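Local coordinates for protein DNA-(apurinic or apyrimidinic site) lyase (Xenopus laevis, PDB 6WCD) that acts in DNA base excision repair as a weak apurinic/apyrimidinic endonuclease and a 3'-5' exonuclease that depends on magnesium or manganese, at residues G175-I180 with N278-E283; Q213-P218 with Y274-R279; R244-T249 with S284-S289; D288-P293 with K304-C309. One frame throughout, in Å; residues are numbered along the deposited sequence.

Interaction 1 (G175-I180 with N278-E283)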
loop_
_atom_site.group_PDB
_atom_site.type_symbol
_atom_site.label_atom_id
_atom_site.label_comp_id
_atom_site.label_asym_id
_atom_site.label_seq_id
_atom_site.Cartn_x
_atom_site.Cartn_y
_atom_site.Cartn_z
ATOM N N GLY A 175 14.335 14.264 0.213
ATOM C CA GLY A 175 14.524 14.346 1.652
ATOM C C GLY A 175 13.406 13.627 2.407
ATOM O O GLY A 175 12.390 13.226 1.854
ATOM N N GLY A 176 13.632 13.437 3.683
ATOM C CA GLY A 176 12.587 12.760 4.441
ATOM C C GLY A 176 12.580 11.255 4.194
ATOM O O GLY A 176 13.576 10.652 3.795
ATOM N N HIS A 177 11.433 10.651 4.456
ATOM C CA HIS A 177 11.307 9.205 4.535
ATOM C C HIS A 177 10.143 8.726 3.685
ATOM O O HIS A 177 9.193 9.472 3.404
ATOM C CB HIS A 177 11.082 8.768 5.964
ATOM C CG HIS A 177 12.176 9.192 6.884
ATOM N ND1 HIS A 177 13.422 8.613 6.865
ATOM C CD2 HIS A 177 12.219 10.170 7.820
ATOM C CE1 HIS A 177 14.193 9.208 7.759
ATOM N NE2 HIS A 177 13.486 10.161 8.357
ATOM N N VAL A 178 10.232 7.462 3.287
ATOM C CA VAL A 178 9.238 6.822 2.424
ATOM C C VAL A 178 8.932 5.415 2.919
ATOM O O VAL A 178 9.841 4.617 3.163
ATOM C CB VAL A 178 9.667 6.769 0.938
ATOM C CG1 VAL A 178 8.636 6.017 0.070
ATOM C CG2 VAL A 178 9.908 8.161 0.402
ATOM N N ILE A 179 7.640 5.107 3.043
ATOM C CA ILE A 179 7.169 3.741 3.238
ATOM C C ILE A 179 6.387 3.338 2.005
ATOM O O ILE A 179 5.561 4.113 1.518
ATOM C CB ILE A 179 6.292 3.616 4.488
ATOM C CG1 ILE A 179 7.119 3.644 5.725
ATOM C CG2 ILE A 179 5.450 2.331 4.420
ATOM C CD1 ILE A 179 6.273 3.762 7.032
ATOM N N ILE A 180 6.675 2.165 1.476
ATOM C CA ILE A 180 5.888 1.532 0.413
ATOM C C ILE A 180 5.235 0.339 1.065
ATOM O O ILE A 180 5.940 -0.544 1.582
ATOM C CB ILE A 180 6.715 1.096 -0.780
ATOM C CG1 ILE A 180 7.463 2.256 -1.408
ATOM C CG2 ILE A 180 5.752 0.449 -1.829
ATOM C CD1 ILE A 180 8.554 1.827 -2.321
ATOM N N ASN A 278 12.551 3.233 3.766
ATOM C CA ASN A 278 13.939 3.536 3.463
ATOM C C ASN A 278 14.838 3.121 4.637
ATOM O O ASN A 278 14.398 3.084 5.804
ATOM C CB ASN A 278 14.121 5.011 3.116
ATOM C CG ASN A 278 13.636 5.935 4.213
ATOM O OD1 ASN A 278 12.427 6.072 4.413
ATOM N ND2 ASN A 278 14.568 6.627 4.856
ATOM N N ARG A 279 16.101 2.831 4.327
ATOM C CA ARG A 279 17.011 2.244 5.314
ATOM C C ARG A 279 17.008 3.036 6.614
ATOM O O ARG A 279 16.859 2.458 7.704
ATOM C CB ARG A 279 18.419 2.152 4.744
ATOM C CG ARG A 279 18.525 1.231 3.511
ATOM C CD ARG A 279 19.994 0.875 3.304
ATOM N NE ARG A 279 20.253 0.063 2.120
ATOM C CZ ARG A 279 21.213 -0.865 2.042
ATOM N NH1 ARG A 279 21.987 -1.137 3.078
ATOM N NH2 ARG A 279 21.394 -1.545 0.909
ATOM N N GLU A 280 17.190 4.363 6.534
ATOM C CA GLU A 280 17.316 5.150 7.754
ATOM C C GLU A 280 16.047 5.094 8.612
ATOM O O GLU A 280 16.119 5.072 9.854
ATOM C CB GLU A 280 17.667 6.601 7.411
ATOM C CG GLU A 280 18.107 7.409 8.616
ATOM C CD GLU A 280 18.348 8.877 8.295
ATOM O OE1 GLU A 280 18.020 9.737 9.143
ATOM O OE2 GLU A 280 18.866 9.167 7.196
ATOM N N LEU A 281 14.884 5.128 7.991
ATOM C CA LEU A 281 13.618 5.042 8.713
ATOM C C LEU A 281 13.484 3.741 9.457
ATOM O O LEU A 281 13.121 3.726 10.638
ATOM C CB LEU A 281 12.464 5.187 7.713
ATOM C CG LEU A 281 11.058 5.170 8.319
ATOM C CD1 LEU A 281 10.798 6.431 9.180
ATOM C CD2 LEU A 281 10.007 4.982 7.189
ATOM N N VAL A 282 13.752 2.627 8.801
ATOM C CA VAL A 282 13.606 1.332 9.455
ATOM C C VAL A 282 14.608 1.200 10.610
ATOM O O VAL A 282 14.254 0.758 11.698
ATOM C CB VAL A 282 13.733 0.196 8.425
ATOM C CG1 VAL A 282 13.723 -1.190 9.090
ATOM C CG2 VAL A 282 12.635 0.295 7.430
ATOM N N GLU A 283 15.876 1.574 10.384
ATOM C CA GLU A 283 16.920 1.430 11.400
ATOM C C GLU A 283 16.671 2.337 12.592
ATOM O O GLU A 283 16.981 1.955 13.727
ATOM C CB GLU A 283 18.285 1.744 10.800
ATOM C CG GLU A 283 18.764 0.730 9.789
ATOM C CD GLU A 283 20.060 1.158 9.067
ATOM O OE1 GLU A 283 20.461 2.336 9.189
ATOM O OE2 GLU A 283 20.660 0.319 8.366
#
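The side-chain amide of N278 grips strand 177-180 with both of its ends. ND2 donates to ND1 of the H177 ring at 3.0 Å, nearly straight (170°), with ring and amide close to coplanar, while OD1 takes the backbone N-H of V178 at 2.8 Å; that N-H arrives from above the carbonyl plane, not along a lone pair. A third bond runs between backbones, from N278 N to V178 O at 3.1 Å. The amide reaches all this because CG sits between the backbone N and the carbonyl carbon (chi1 57°), which, with CB already directed at the strand, turns the amide alongside H177 and V178. L281, three residues on, adds the apolar side of the contact: CD1 lies over one face of the H177 ring, 4.2 Å from the ring centroid in a CH-pi contact, and CD2 meets CG1 of I179 at 3.5 Å. A leucine at N278 would probably leave both H177 ND1 and the V178 N-H without their mates and set the imidazole freer to turn. In the second shell, E134 holds NE2 of the same ring, which fixes its rotation from the other nitrogen, and L136 of strand 133-142 packs against H177, I179 and L281. N278 caps the start of helix 279-285, whose first turn (279-283) runs at 83° to strand 177-180: a helix start tied to an inner strand of one of the two packed sheets of the DNase I-like fold.

Interaction 2 (Q213-P218 with Y274-R279)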
loop_
_atom_site.group_PDB
_atom_site.type_symbol
_atom_site.label_atom_id
_atom_site.label_comp_id
_atom_site.label_asym_id
_atom_site.label_seq_id
_atom_site.Cartn_x
_atom_site.Cartn_y
_atom_site.Cartn_z
ATOM N N GLN A 213 16.806 -5.997 -6.627
ATOM C CA GLN A 213 17.576 -4.766 -6.756
ATOM C C GLN A 213 16.912 -3.582 -6.083
ATOM O O GLN A 213 17.610 -2.605 -5.759
ATOM C CB GLN A 213 17.876 -4.449 -8.234
ATOM C CG GLN A 213 16.673 -4.306 -9.111
ATOM C CD GLN A 213 16.069 -2.916 -9.058
ATOM O OE1 GLN A 213 16.774 -1.896 -9.102
ATOM N NE2 GLN A 213 14.772 -2.871 -8.993
ATOM N N PHE A 214 15.608 -3.650 -5.819
ATOM C CA PHE A 214 14.920 -2.550 -5.163
ATOM C C PHE A 214 15.203 -2.554 -3.661
ATOM O O PHE A 214 15.319 -1.479 -3.025
ATOM C CB PHE A 214 13.403 -2.668 -5.430
ATOM C CG PHE A 214 12.613 -1.529 -4.918
ATOM C CD1 PHE A 214 12.830 -0.241 -5.388
ATOM C CD2 PHE A 214 11.639 -1.736 -3.992
ATOM C CE1 PHE A 214 12.121 0.819 -4.921
ATOM C CE2 PHE A 214 10.898 -0.661 -3.517
ATOM C CZ PHE A 214 11.145 0.598 -4.000
ATOM N N LEU A 215 15.368 -3.742 -3.093
ATOM C CA LEU A 215 15.577 -3.903 -1.656
ATOM C C LEU A 215 17.055 -4.012 -1.345
ATOM O O LEU A 215 17.819 -4.619 -2.092
ATOM C CB LEU A 215 14.859 -5.145 -1.130
ATOM C CG LEU A 215 13.351 -5.158 -1.302
ATOM C CD1 LEU A 215 12.780 -6.451 -0.787
ATOM C CD2 LEU A 215 12.721 -4.010 -0.572
ATOM N N GLY A 216 17.439 -3.434 -0.221
ATOM C CA GLY A 216 18.746 -3.642 0.317
ATOM C C GLY A 216 18.762 -4.746 1.343
ATOM O O GLY A 216 17.747 -5.212 1.834
ATOM N N ASP A 217 19.952 -5.197 1.672
ATOM C CA ASP A 217 20.104 -6.204 2.700
ATOM C C ASP A 217 20.673 -5.563 3.955
ATOM O O ASP A 217 21.783 -5.005 3.912
ATOM C CB ASP A 217 21.021 -7.323 2.205
ATOM C CG ASP A 217 20.777 -8.624 2.930
ATOM O OD1 ASP A 217 20.835 -8.629 4.183
ATOM O OD2 ASP A 217 20.502 -9.635 2.247
ATOM N N PRO A 218 19.969 -5.612 5.087
ATOM C CA PRO A 218 20.623 -5.185 6.334
ATOM C C PRO A 218 21.793 -6.102 6.727
ATOM O O PRO A 218 22.387 -5.847 7.776
ATOM C CB PRO A 218 19.503 -5.241 7.378
ATOM C CG PRO A 218 18.447 -6.146 6.812
ATOM C CD PRO A 218 18.576 -6.073 5.295
ATOM N N TYR A 274 3.838 -6.413 2.146
ATOM C CA TYR A 274 5.039 -5.844 2.681
ATOM C C TYR A 274 4.808 -4.479 3.267
ATOM O O TYR A 274 3.914 -3.732 2.870
ATOM C CB TYR A 274 6.099 -5.673 1.577
ATOM C CG TYR A 274 6.539 -6.907 0.869
ATOM C CD1 TYR A 274 7.740 -7.483 1.167
ATOM C CD2 TYR A 274 5.826 -7.425 -0.181
ATOM C CE1 TYR A 274 8.221 -8.570 0.477
ATOM C CE2 TYR A 274 6.268 -8.534 -0.845
ATOM C CZ TYR A 274 7.469 -9.086 -0.545
ATOM O OH TYR A 274 7.990 -10.167 -1.224
ATOM N N ILE A 275 5.700 -4.125 4.229
ATOM C CA ILE A 275 5.906 -2.743 4.664
ATOM C C ILE A 275 7.372 -2.447 4.422
ATOM O O ILE A 275 8.262 -2.922 5.145
ATOM C CB ILE A 275 5.488 -2.500 6.127
ATOM C CG1 ILE A 275 4.007 -2.814 6.265
ATOM C CG2 ILE A 275 5.847 -1.078 6.521
ATOM C CD1 ILE A 275 3.486 -2.782 7.703
ATOM N N LEU A 276 7.661 -1.713 3.357
ATOM C CA LEU A 276 9.027 -1.371 2.976
ATOM C C LEU A 276 9.304 0.043 3.432
ATOM O O LEU A 276 8.430 0.904 3.389
ATOM C CB LEU A 276 9.195 -1.469 1.444
ATOM C CG LEU A 276 8.718 -2.760 0.798
ATOM C CD1 LEU A 276 8.900 -2.554 -0.706
ATOM C CD2 LEU A 276 9.425 -3.960 1.341
ATOM N N GLY A 277 10.489 0.294 3.956
ATOM C CA GLY A 277 10.839 1.649 4.359
ATOM C C GLY A 277 12.250 1.953 3.922
ATOM O O GLY A 277 13.076 1.060 3.771
ATOM N N ASN A 278 12.551 3.233 3.766
ATOM C CA ASN A 278 13.939 3.536 3.463
ATOM C C ASN A 278 14.838 3.121 4.637
ATOM O O ASN A 278 14.398 3.084 5.804
ATOM C CB ASN A 278 14.121 5.011 3.116
ATOM C CG ASN A 278 13.636 5.935 4.213
ATOM O OD1 ASN A 278 12.427 6.072 4.413
ATOM N ND2 ASN A 278 14.568 6.627 4.856
ATOM N N ARG A 279 16.101 2.831 4.327
ATOM C CA ARG A 279 17.011 2.244 5.314
ATOM C C ARG A 279 17.008 3.036 6.614
ATOM O O ARG A 279 16.859 2.458 7.704
ATOM C CB ARG A 279 18.419 2.152 4.744
ATOM C CG ARG A 279 18.525 1.231 3.511
ATOM C CD ARG A 279 19.994 0.875 3.304
ATOM N NE ARG A 279 20.253 0.063 2.120
ATOM C CZ ARG A 279 21.213 -0.865 2.042
ATOM N NH1 ARG A 279 21.987 -1.137 3.078
ATOM N NH2 ARG A 279 21.394 -1.545 0.909
#
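The F214 ring meets L276 at its edge: CD1 of the leucine lies near the ring plane, 3.9 Å from CE2. W210 and F239 each stack with the same ring, adding aromatic partners to the strand contact. The other flat group, the guanidinium of R279, has the backbone of G216 over one face; in this conformer of R279 the glycine backbone passes close to NH2, which lies 3.4 Å from G216 CA. No hydrogen bond joins the two segments here; the arginine instead donates from NE to the carbonyl of G237, with a weak bond from NH1 to the Y240 hydroxyl. Between these two ends L215 and L276 cross at about a right angle, CD2 against CD2 at 3.8 Å. L276 brings its methyls up to both partners with CG anti to the carbonyl carbon (chi1 -51°), its CB already directed at 213-218. Further out, I180 of the neighbouring strand 177-181 also packs on F214. The end of helix 206-214 and the chain leaving it lie over strand 269-278, mainly through apolar side chains, consistent with the layered alpha/beta sandwich of the DNase I-like family.

Interaction 3 (R244-T249 with S284-S289)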
loop_
_atom_site.group_PDB
_atom_site.type_symbol
_atom_site.label_atom_id
_atom_site.label_comp_id
_atom_site.label_asym_id
_atom_site.label_seq_id
_atom_site.Cartn_x
_atom_site.Cartn_y
_atom_site.Cartn_z
ATOM N N ARG A 244 11.456 -8.536 7.555
ATOM C CA ARG A 244 12.662 -9.339 7.645
ATOM C C ARG A 244 13.791 -8.641 8.377
ATOM O O ARG A 244 14.723 -9.301 8.845
ATOM C CB ARG A 244 13.115 -9.734 6.228
ATOM C CG ARG A 244 12.220 -10.750 5.617
ATOM C CD ARG A 244 12.179 -12.072 6.376
ATOM N NE ARG A 244 11.255 -12.997 5.715
ATOM C CZ ARG A 244 10.763 -14.096 6.279
ATOM N NH1 ARG A 244 11.006 -14.387 7.541
ATOM N NH2 ARG A 244 9.942 -14.858 5.581
ATOM N N TYR A 245 13.733 -7.321 8.525
ATOM C CA TYR A 245 14.683 -6.641 9.375
ATOM C C TYR A 245 14.550 -7.156 10.804
ATOM O O TYR A 245 15.537 -7.324 11.508
ATOM C CB TYR A 245 14.422 -5.129 9.302
ATOM C CG TYR A 245 15.434 -4.274 10.040
ATOM C CD1 TYR A 245 15.183 -3.824 11.327
ATOM C CD2 TYR A 245 16.614 -3.882 9.430
ATOM C CE1 TYR A 245 16.099 -3.030 12.006
ATOM C CE2 TYR A 245 17.512 -3.091 10.100
ATOM C CZ TYR A 245 17.268 -2.684 11.377
ATOM O OH TYR A 245 18.181 -1.898 12.042
ATOM N N PHE A 246 13.302 -7.421 11.233
ATOM C CA PHE A 246 13.084 -7.846 12.615
ATOM C C PHE A 246 12.937 -9.352 12.769
ATOM O O PHE A 246 13.171 -9.862 13.861
ATOM C CB PHE A 246 11.846 -7.118 13.165
ATOM C CG PHE A 246 12.045 -5.634 13.331
ATOM C CD1 PHE A 246 12.787 -5.151 14.387
ATOM C CD2 PHE A 246 11.531 -4.755 12.419
ATOM C CE1 PHE A 246 12.977 -3.792 14.545
ATOM C CE2 PHE A 246 11.735 -3.423 12.579
ATOM C CZ PHE A 246 12.452 -2.951 13.624
ATOM N N HIS A 247 12.553 -10.063 11.703
ATOM C CA HIS A 247 12.275 -11.502 11.762
ATOM C C HIS A 247 12.937 -12.211 10.586
ATOM O O HIS A 247 12.260 -12.773 9.711
ATOM C CB HIS A 247 10.765 -11.714 11.766
ATOM C CG HIS A 247 10.120 -10.967 12.872
ATOM N ND1 HIS A 247 10.286 -11.337 14.189
ATOM C CD2 HIS A 247 9.413 -9.815 12.872
ATOM C CE1 HIS A 247 9.674 -10.448 14.964
ATOM N NE2 HIS A 247 9.131 -9.520 14.194
ATOM N N PRO A 248 14.250 -12.159 10.508
ATOM C CA PRO A 248 14.925 -12.589 9.262
ATOM C C PRO A 248 14.803 -14.067 8.969
ATOM O O PRO A 248 14.973 -14.448 7.794
ATOM C CB PRO A 248 16.400 -12.214 9.502
ATOM C CG PRO A 248 16.523 -12.050 10.966
ATOM C CD PRO A 248 15.192 -11.509 11.439
ATOM N N THR A 249 14.570 -14.915 9.968
ATOM C CA THR A 249 14.540 -16.366 9.760
ATOM C C THR A 249 13.178 -16.995 10.049
ATOM O O THR A 249 13.047 -18.230 9.979
ATOM C CB THR A 249 15.595 -17.072 10.622
ATOM O OG1 THR A 249 15.267 -16.929 12.002
ATOM C CG2 THR A 249 16.983 -16.521 10.370
ATOM N N SER A 284 16.193 3.554 12.362
ATOM C CA SER A 284 16.115 4.521 13.465
ATOM C C SER A 284 14.718 4.696 14.046
ATOM O O SER A 284 14.624 5.135 15.208
ATOM C CB SER A 284 16.609 5.890 13.021
ATOM O OG SER A 284 17.956 5.794 12.619
ATOM N N GLU A 285 13.652 4.434 13.313
ATOM C CA GLU A 285 12.324 4.727 13.807
ATOM C C GLU A 285 11.429 3.517 13.990
ATOM O O GLU A 285 10.416 3.633 14.675
ATOM C CB GLU A 285 11.607 5.719 12.893
ATOM C CG GLU A 285 12.421 7.042 12.671
ATOM C CD GLU A 285 12.615 7.915 13.896
ATOM O OE1 GLU A 285 11.773 7.841 14.813
ATOM O OE2 GLU A 285 13.618 8.693 13.949
ATOM N N PHE A 286 11.731 2.380 13.375
ATOM C CA PHE A 286 10.871 1.221 13.558
ATOM C C PHE A 286 11.207 0.486 14.852
ATOM O O PHE A 286 12.367 0.367 15.248
ATOM C CB PHE A 286 10.989 0.217 12.393
ATOM C CG PHE A 286 10.127 0.504 11.195
ATOM C CD1 PHE A 286 10.080 1.722 10.573
ATOM C CD2 PHE A 286 9.370 -0.533 10.636
ATOM C CE1 PHE A 286 9.288 1.920 9.425
ATOM C CE2 PHE A 286 8.584 -0.328 9.501
ATOM C CZ PHE A 286 8.552 0.891 8.906
ATOM N N LEU A 287 10.152 -0.021 15.504
ATOM C CA LEU A 287 10.275 -0.926 16.626
ATOM C C LEU A 287 10.018 -2.389 16.248
ATOM O O LEU A 287 10.628 -3.287 16.871
ATOM C CB LEU A 287 9.304 -0.504 17.746
ATOM C CG LEU A 287 9.678 0.811 18.417
ATOM C CD1 LEU A 287 8.469 1.328 19.179
ATOM C CD2 LEU A 287 10.856 0.690 19.347
ATOM N N ASP A 288 9.074 -2.631 15.358
ATOM C CA ASP A 288 8.752 -3.993 14.949
ATOM C C ASP A 288 7.931 -3.932 13.678
ATOM O O ASP A 288 7.402 -2.889 13.297
ATOM C CB ASP A 288 8.008 -4.723 16.056
ATOM C CG ASP A 288 8.091 -6.263 15.963
ATOM O OD1 ASP A 288 8.715 -6.850 15.036
ATOM O OD2 ASP A 288 7.532 -6.905 16.907
ATOM N N SER A 289 7.836 -5.075 13.002
ATOM C CA SER A 289 7.005 -5.265 11.824
ATOM C C SER A 289 6.576 -6.711 11.863
ATOM O O SER A 289 7.442 -7.580 11.993
ATOM C CB SER A 289 7.797 -4.949 10.568
ATOM O OG SER A 289 7.013 -5.098 9.421
#
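F246 and H247 turn their rings toward strand 286-289 with the same first torsion, CG anti to the carbonyl carbon (chi1 -68° and -56°), while D288 swings its carboxylate to meet them with CG anti to the backbone N. The F246 ring lies flat on the strand: D288 CA sits over its centre, 3.8 Å from the ring centroid in a CH-pi contact, and Y245 CD1 covers the opposite face. Its far end reaches F286, with CZ 3.7 Å from F286 CB, and CE1 comes to 3.3 Å from the carbonyl O of L287. An alanine at F246 would probably open a gap between Y245 and the backbone of D288 and strip the CH-pi cover from that CA. Next to the F246 ring, H247 NE2 donates to D288 OD1 at 2.8 Å on the syn lone pair, though bent (144°), and OD1 also takes a weak bond from S289 N. H247 CD2 approaches S289 O at 3.1 Å near the ring plane. Behind the helix end, R244 NH1 binds H247 O, and NH2 of R244 forms a salt bridge with D192. With two donors on OD1, the aspartate is likely to stay ionised, and its charge would favour a protonated imidazole.

Interaction 4 (D288-P293 with K304-C309)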
loop_
_atom_site.group_PDB
_atom_site.type_symbol
_atom_site.label_atom_id
_atom_site.label_comp_id
_atom_site.label_asym_id
_atom_site.label_seq_id
_atom_site.Cartn_x
_atom_site.Cartn_y
_atom_site.Cartn_z
ATOM N N ASP A 288 9.074 -2.631 15.358
ATOM C CA ASP A 288 8.752 -3.993 14.949
ATOM C C ASP A 288 7.931 -3.932 13.678
ATOM O O ASP A 288 7.402 -2.889 13.297
ATOM C CB ASP A 288 8.008 -4.723 16.056
ATOM C CG ASP A 288 8.091 -6.263 15.963
ATOM O OD1 ASP A 288 8.715 -6.850 15.036
ATOM O OD2 ASP A 288 7.532 -6.905 16.907
ATOM N N SER A 289 7.836 -5.075 13.002
ATOM C CA SER A 289 7.005 -5.265 11.824
ATOM C C SER A 289 6.576 -6.711 11.863
ATOM O O SER A 289 7.442 -7.580 11.993
ATOM C CB SER A 289 7.797 -4.949 10.568
ATOM O OG SER A 289 7.013 -5.098 9.421
ATOM N N VAL A 290 5.273 -6.970 11.794
ATOM C CA VAL A 290 4.700 -8.266 12.072
ATOM C C VAL A 290 3.630 -8.607 11.033
ATOM O O VAL A 290 3.160 -7.758 10.248
ATOM C CB VAL A 290 4.075 -8.342 13.482
ATOM C CG1 VAL A 290 5.107 -7.937 14.573
ATOM C CG2 VAL A 290 2.874 -7.475 13.573
ATOM N N ILE A 291 3.216 -9.863 11.080
ATOM C CA ILE A 291 2.067 -10.409 10.357
ATOM C C ILE A 291 0.939 -10.530 11.375
ATOM O O ILE A 291 1.172 -10.839 12.543
ATOM C CB ILE A 291 2.367 -11.796 9.740
ATOM C CG1 ILE A 291 3.780 -11.875 9.173
ATOM C CG2 ILE A 291 1.317 -12.152 8.682
ATOM C CD1 ILE A 291 4.008 -10.942 8.019
ATOM N N MET A 292 -0.305 -10.334 10.944
ATOM C CA MET A 292 -1.499 -10.476 11.795
ATOM C C MET A 292 -2.400 -11.617 11.303
ATOM O O MET A 292 -3.501 -11.394 10.793
ATOM C CB MET A 292 -2.276 -9.150 11.794
ATOM C CG MET A 292 -1.510 -7.892 12.207
ATOM S SD MET A 292 -2.553 -6.401 12.180
ATOM C CE MET A 292 -3.441 -6.657 13.723
ATOM N N PRO A 293 -1.958 -12.874 11.436
ATOM C CA PRO A 293 -2.715 -13.976 10.835
ATOM C C PRO A 293 -4.041 -14.240 11.535
ATOM O O PRO A 293 -4.862 -15.008 10.979
ATOM C CB PRO A 293 -1.759 -15.168 10.984
ATOM C CG PRO A 293 -0.916 -14.848 12.056
ATOM C CD PRO A 293 -0.718 -13.333 12.050
ATOM N N LYS A 304 1.577 -5.260 9.937
ATOM C CA LYS A 304 1.531 -4.090 10.813
ATOM C C LYS A 304 2.932 -3.708 11.245
ATOM O O LYS A 304 3.740 -4.566 11.608
ATOM C CB LYS A 304 0.641 -4.379 12.028
ATOM C CG LYS A 304 0.438 -3.214 12.982
ATOM C CD LYS A 304 -0.683 -3.542 13.986
ATOM C CE LYS A 304 -0.909 -2.394 14.884
ATOM N NZ LYS A 304 -2.063 -2.792 15.778
ATOM N N ALA A 305 3.219 -2.412 11.238
ATOM C CA ALA A 305 4.466 -1.897 11.760
ATOM C C ALA A 305 4.223 -0.954 12.927
ATOM O O ALA A 305 3.194 -0.249 12.990
ATOM C CB ALA A 305 5.262 -1.177 10.706
ATOM N N PHE A 306 5.210 -0.939 13.807
ATOM C CA PHE A 306 5.200 -0.195 15.078
ATOM C C PHE A 306 6.409 0.715 14.993
ATOM O O PHE A 306 7.527 0.244 14.779
ATOM C CB PHE A 306 5.309 -1.137 16.287
ATOM C CG PHE A 306 4.167 -2.130 16.385
ATOM C CD1 PHE A 306 4.175 -3.302 15.638
ATOM C CD2 PHE A 306 3.109 -1.927 17.253
ATOM C CE1 PHE A 306 3.122 -4.171 15.734
ATOM C CE2 PHE A 306 2.094 -2.826 17.364
ATOM C CZ PHE A 306 2.125 -3.975 16.580
ATOM N N MET A 307 6.191 2.017 15.158
ATOM C CA MET A 307 7.249 3.002 14.990
ATOM C C MET A 307 7.286 3.957 16.187
ATOM O O MET A 307 6.270 4.204 16.827
ATOM C CB MET A 307 6.994 3.771 13.685
ATOM C CG MET A 307 6.795 2.817 12.474
ATOM S SD MET A 307 6.138 3.700 11.027
ATOM C CE MET A 307 7.517 4.800 10.693
ATOM N N LYS A 308 8.446 4.489 16.446
ATOM C CA LYS A 308 8.654 5.359 17.602
ATOM C C LYS A 308 8.474 6.830 17.237
ATOM O O LYS A 308 8.358 7.665 18.163
ATOM C CB LYS A 308 10.004 5.086 18.257
ATOM C CG LYS A 308 11.144 5.506 17.437
ATOM C CD LYS A 308 12.505 5.072 17.984
ATOM C CE LYS A 308 12.727 3.582 17.831
ATOM N NZ LYS A 308 14.150 3.197 18.184
ATOM N N CYS A 309 8.414 7.150 15.973
ATOM C CA CYS A 309 8.193 8.542 15.576
ATOM C C CYS A 309 6.753 8.973 15.832
ATOM O O CYS A 309 5.839 8.154 15.964
ATOM C CB CYS A 309 8.534 8.756 14.115
ATOM S SG CYS A 309 7.740 7.614 12.968
#
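K304 and V290 face each other in an antiparallel beta hairpin, strands 286-291 and 303-307, at one margin of a six-stranded mixed sheet of the DNase I-like fold. The lysine runs out fully extended: its CB lies 3.8 Å from SD of M292 and 4.1 Å from V290 CG2, CD still touches the sulfur at 3.9 Å, and NZ ends away from the hairpin on the carbonyls of L25 and D26. CG anti to the backbone N (chi1 -176°) and an extended chain beyond it carry the methylenes past the M292 sulfur, and the thioether, bent at chi3, lies obliquely against them. Two hydrogen-bonded pairs clamp the backbones. V290 N reaches K304 O at 2.9 Å, K304 N returns to V290 O, and F306 N binds D288 O at 3.0 Å; the reverse bond, from D288 N to F306 O, is weak. Between them S289 and A305 form a non-hydrogen-bonded pair with their side chains on the other face of the sheet, while L287 and D288 both face F306 in a classic beta bulge. Strand 2-7 flanks 303-307 on its far side. On the face carrying D288, V290 and K304, the F306 ring presents its edge, CE1 4.0 Å from V290 CG2.

In the fold
From the N terminus, strand 177-181 comes first, and interaction 1 closes a long loop from it to the start of helix 279-285. Within that span lies interaction 2, from the end of helix 206-214 to strand 269-278, sharing N278 and R279 with interaction 1; I180 O and L276 N link the two strands. Interaction 3 starts inside both loops, at helix 242-246, and crosses them to end at 284-289. Interaction 4 begins where interaction 3 ends, sharing D288 and S289, and closes the short hairpin to 304-309. The chain from 269 to 291 thus runs from one sheet, through helix 279-285, into the other, and contacts such as I179 on M307 and I275 on A305 pack the two together.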